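Rab GDP dissociation inhibitor alpha (Naegleria fowleri, PDB 6C87) probably binds prenylated, GDP-bound Rab GTPases, slowing their release of GDP and carrying them between membranes and cytosol. Local coordinates at residues D14-G19 / K37-D42. Sequence-based numbering, arbitrary orientation.
Sequences DVVVLG and KVLHMD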
ATOM      1  N   ASP A  14       6.143 -10.739  25.270  1.00 64.51           N
ATOM      2  CA  ASP A  14       5.161 -10.682  24.195  1.00 66.68           C
ATOM      3  C   ASP A  14       5.135 -11.991  23.415  1.00 65.92           C
ATOM      4  O   ASP A  14       4.064 -12.556  23.168  1.00 70.37           O
ATOM      5  CB  ASP A  14       5.461  -9.509  23.262  1.00 68.71           C
ATOM      6  CG  ASP A  14       5.271  -8.165  23.931  1.00 73.12           C
ATOM      7  OD1 ASP A  14       4.244  -7.966  24.613  1.00 78.45           O
ATOM      8  OD2 ASP A  14       6.151  -7.298  23.764  1.00 76.02           O
ATOM      9  N   VAL A  15       6.309 -12.493  23.028  1.00 58.28           N
ATOM     10  CA  VAL A  15       6.430 -13.686  22.195  1.00 50.58           C
ATOM     11  C   VAL A  15       7.571 -14.551  22.712  1.00 55.00           C
ATOM     12  O   VAL A  15       8.602 -14.035  23.155  1.00 56.11           O
ATOM     13  CB  VAL A  15       6.680 -13.314  20.718  1.00 50.40           C
ATOM     14  CG1 VAL A  15       6.805 -14.563  19.859  1.00 43.80           C
ATOM     15  CG2 VAL A  15       5.572 -12.404  20.185  1.00 57.57           C
ATOM     16  N   VAL A  16       7.385 -15.871  22.653  1.00 52.48           N
ATOM     17  CA  VAL A  16       8.456 -16.840  22.857  1.00 47.09           C
ATOM     18  C   VAL A  16       8.760 -17.500  21.517  1.00 48.79           C
ATOM     19  O   VAL A  16       7.845 -17.966  20.830  1.00 56.66           O
ATOM     20  CB  VAL A  16       8.082 -17.897  23.911  1.00 48.97           C
ATOM     21  CG1 VAL A  16       9.160 -18.972  23.987  1.00 47.50           C
ATOM     22  CG2 VAL A  16       7.886 -17.257  25.261  1.00 46.93           C
ATOM     23  N   VAL A  17      10.037 -17.522  21.137  1.00 39.86           N
ATOM     24  CA  VAL A  17      10.495 -18.142  19.897  1.00 39.20           C
ATOM     25  C   VAL A  17      11.321 -19.376  20.246  1.00 43.99           C
ATOM     26  O   VAL A  17      12.221 -19.307  21.093  1.00 41.33           O
ATOM     27  CB  VAL A  17      11.316 -17.163  19.040  1.00 38.33           C
ATOM     28  CG1 VAL A  17      11.785 -17.848  17.755  1.00 35.09           C
ATOM     29  CG2 VAL A  17      10.497 -15.922  18.718  1.00 42.59           C
ATOM     30  N   LEU A  18      11.046 -20.490  19.566  1.00 41.07           N
ATOM     31  CA  LEU A  18      11.677 -21.772  19.862  1.00 40.85           C
ATOM     32  C   LEU A  18      12.441 -22.275  18.640  1.00 46.40           C
ATOM     33  O   LEU A  18      11.844 -22.516  17.586  1.00 46.09           O
ATOM     34  CB  LEU A  18      10.622 -22.786  20.304  1.00 40.45           C
ATOM     35  CG  LEU A  18       9.815 -22.359  21.535  1.00 52.68           C
ATOM     36  CD1 LEU A  18       8.779 -23.405  21.947  1.00 50.26           C
ATOM     37  CD2 LEU A  18      10.746 -22.053  22.696  1.00 55.13           C
ATOM     38  N   GLY A  19      13.748 -22.462  18.792  1.00 48.21           N
ATOM     39  CA  GLY A  19      14.631 -22.926  17.735  1.00 43.75           C
ATOM     40  C   GLY A  19      15.372 -21.788  17.049  1.00 43.65           C
ATOM     41  O   GLY A  19      14.873 -20.664  16.930  1.00 45.71           O
ATOM     42  N   LYS A  37       8.865  -7.535  23.241  1.00 56.47           N
ATOM     43  CA  LYS A  37       9.757  -8.209  24.180  1.00 56.80           C
ATOM     44  C   LYS A  37       9.739  -9.707  23.887  1.00 56.41           C
ATOM     45  O   LYS A  37       8.695 -10.358  24.011  1.00 47.65           O
ATOM     46  CB  LYS A  37       9.349  -7.924  25.625  1.00 53.89           C
ATOM     47  CG  LYS A  37      10.401  -8.327  26.646  1.00 53.32           C
ATOM     48  CD  LYS A  37       9.839  -8.313  28.048  1.00 58.26           C
ATOM     49  CE  LYS A  37      10.833  -8.876  29.046  1.00 62.17           C
ATOM     50  NZ  LYS A  37      10.197  -9.067  30.372  1.00 69.05           N
ATOM     51  N   VAL A  38      10.892 -10.250  23.507  1.00 54.27           N
ATOM     52  CA  VAL A  38      11.003 -11.601  22.970  1.00 47.63           C
ATOM     53  C   VAL A  38      11.871 -12.443  23.897  1.00 49.53           C
ATOM     54  O   VAL A  38      12.933 -11.995  24.346  1.00 55.46           O
ATOM     55  CB  VAL A  38      11.574 -11.595  21.537  1.00 49.67           C
ATOM     56  CG1 VAL A  38      11.784 -13.012  21.026  1.00 44.10           C
ATOM     57  CG2 VAL A  38      10.643 -10.836  20.591  1.00 48.38           C
ATOM     58  N   LEU A  39      11.396 -13.649  24.202  1.00 51.47           N
ATOM     59  CA  LEU A  39      12.202 -14.711  24.794  1.00 46.72           C
ATOM     60  C   LEU A  39      12.534 -15.710  23.691  1.00 52.52           C
ATOM     61  O   LEU A  39      11.625 -16.249  23.052  1.00 59.58           O
ATOM     62  CB  LEU A  39      11.438 -15.399  25.926  1.00 47.16           C
ATOM     63  CG  LEU A  39      12.055 -16.667  26.524  1.00 49.11           C
ATOM     64  CD1 LEU A  39      13.416 -16.379  27.120  1.00 48.68           C
ATOM     65  CD2 LEU A  39      11.136 -17.289  27.554  1.00 47.54           C
ATOM     66  N   HIS A  40      13.821 -15.955  23.459  1.00 47.95           N
ATOM     67  CA  HIS A  40      14.259 -16.840  22.382  1.00 39.84           C
ATOM     68  C   HIS A  40      15.031 -18.006  22.989  1.00 47.87           C
ATOM     69  O   HIS A  40      16.079 -17.799  23.612  1.00 49.68           O
ATOM     70  CB  HIS A  40      15.122 -16.077  21.372  1.00 37.13           C
ATOM     71  CG  HIS A  40      15.170 -16.705  20.014  1.00 45.05           C
ATOM     72  ND1 HIS A  40      15.074 -15.970  18.853  1.00 44.98           N
ATOM     73  CD2 HIS A  40      15.287 -18.000  19.632  1.00 43.02           C
ATOM     74  CE1 HIS A  40      15.139 -16.783  17.812  1.00 43.74           C
ATOM     75  NE2 HIS A  40      15.267 -18.020  18.259  1.00 43.20           N
ATOM     76  N   MET A  41      14.530 -19.230  22.786  1.00 49.51           N
ATOM     77  CA  MET A  41      15.100 -20.421  23.406  1.00 49.91           C
ATOM     78  C   MET A  41      15.388 -21.495  22.364  1.00 50.86           C
ATOM     79  O   MET A  41      14.768 -21.549  21.296  1.00 47.53           O
ATOM     80  CB  MET A  41      14.165 -20.992  24.485  1.00 54.88           C
ATOM     81  CG  MET A  41      13.949 -20.062  25.667  1.00 63.65           C
ATOM     82  SD  MET A  41      12.942 -20.776  26.982  1.00 68.77           S
ATOM     83  CE  MET A  41      11.430 -21.136  26.100  1.00 68.37           C
ATOM     84  N   ASP A  42      16.326 -22.376  22.714  1.00 48.52           N
ATOM     85  CA  ASP A  42      16.676 -23.529  21.900  1.00 41.84           C
ATOM     86  C   ASP A  42      17.113 -24.650  22.837  1.00 45.35           C
ATOM     87  O   ASP A  42      17.846 -24.411  23.799  1.00 47.85           O
ATOM     88  CB  ASP A  42      17.786 -23.172  20.890  1.00 43.13           C
ATOM     89  CG  ASP A  42      17.916 -24.185  19.742  1.00 49.21           C
ATOM     90  OD1 ASP A  42      17.887 -25.413  19.979  1.00 50.38           O
ATOM     91  OD2 ASP A  42      18.041 -23.739  18.582  1.00 49.92           O
TER
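D14-G19 and K37-D42 run side by side in parallel, as neighbouring strands, their axes 4.7 Å apart at closest and inclined by 17°. Backbone bonds alternate between them: V15 O accepts from L39 N, L39 O from V17 N (2.8 Å), V17 O from M41 N, and M41 O from G19 N. At the start D14 OD2 takes K37 N at 2.8 Å in an almost straight bond (174°), met on the anti side of the carboxylate, while K37 O receives D14 N and, weakly, V15 N. The extended K37 side chain leads away, its NZ in a salt bridge with E11. With helix 22-33 the strands form a beta-alpha-beta crossover, the unit that opens a Rossmann-like domain related to the dinucleotide-binding domain of FAD-dependent enzymes; strands 290-293 and 259-260 flank the pair in the parallel sheet. V17, V38 and H40 face that helix. V17 CG1, anti to the backbone N, sits over one face of the H40 imidazole, a CH-pi contact 3.7 Å from the ring centroid, and CG2 meets V38 CG1. The H40 ring is gripped at both nitrogens: NE2 donates to G19 O (3.0 Å), which lies near the ring plane although the donor stands well above the carbonyl plane, and ND1 bonds S28 OG of the helix. On the opposite face, V16 CG2 packs alongside L39 CD2, while the bend at chi3 (-59°) brings M41 CE to L18 CD2 (3.6 Å) and V16 CG1 (3.8 Å). Beyond the strand ends, D42 OD2 lies beside G19 CA and bonds T20 OG1.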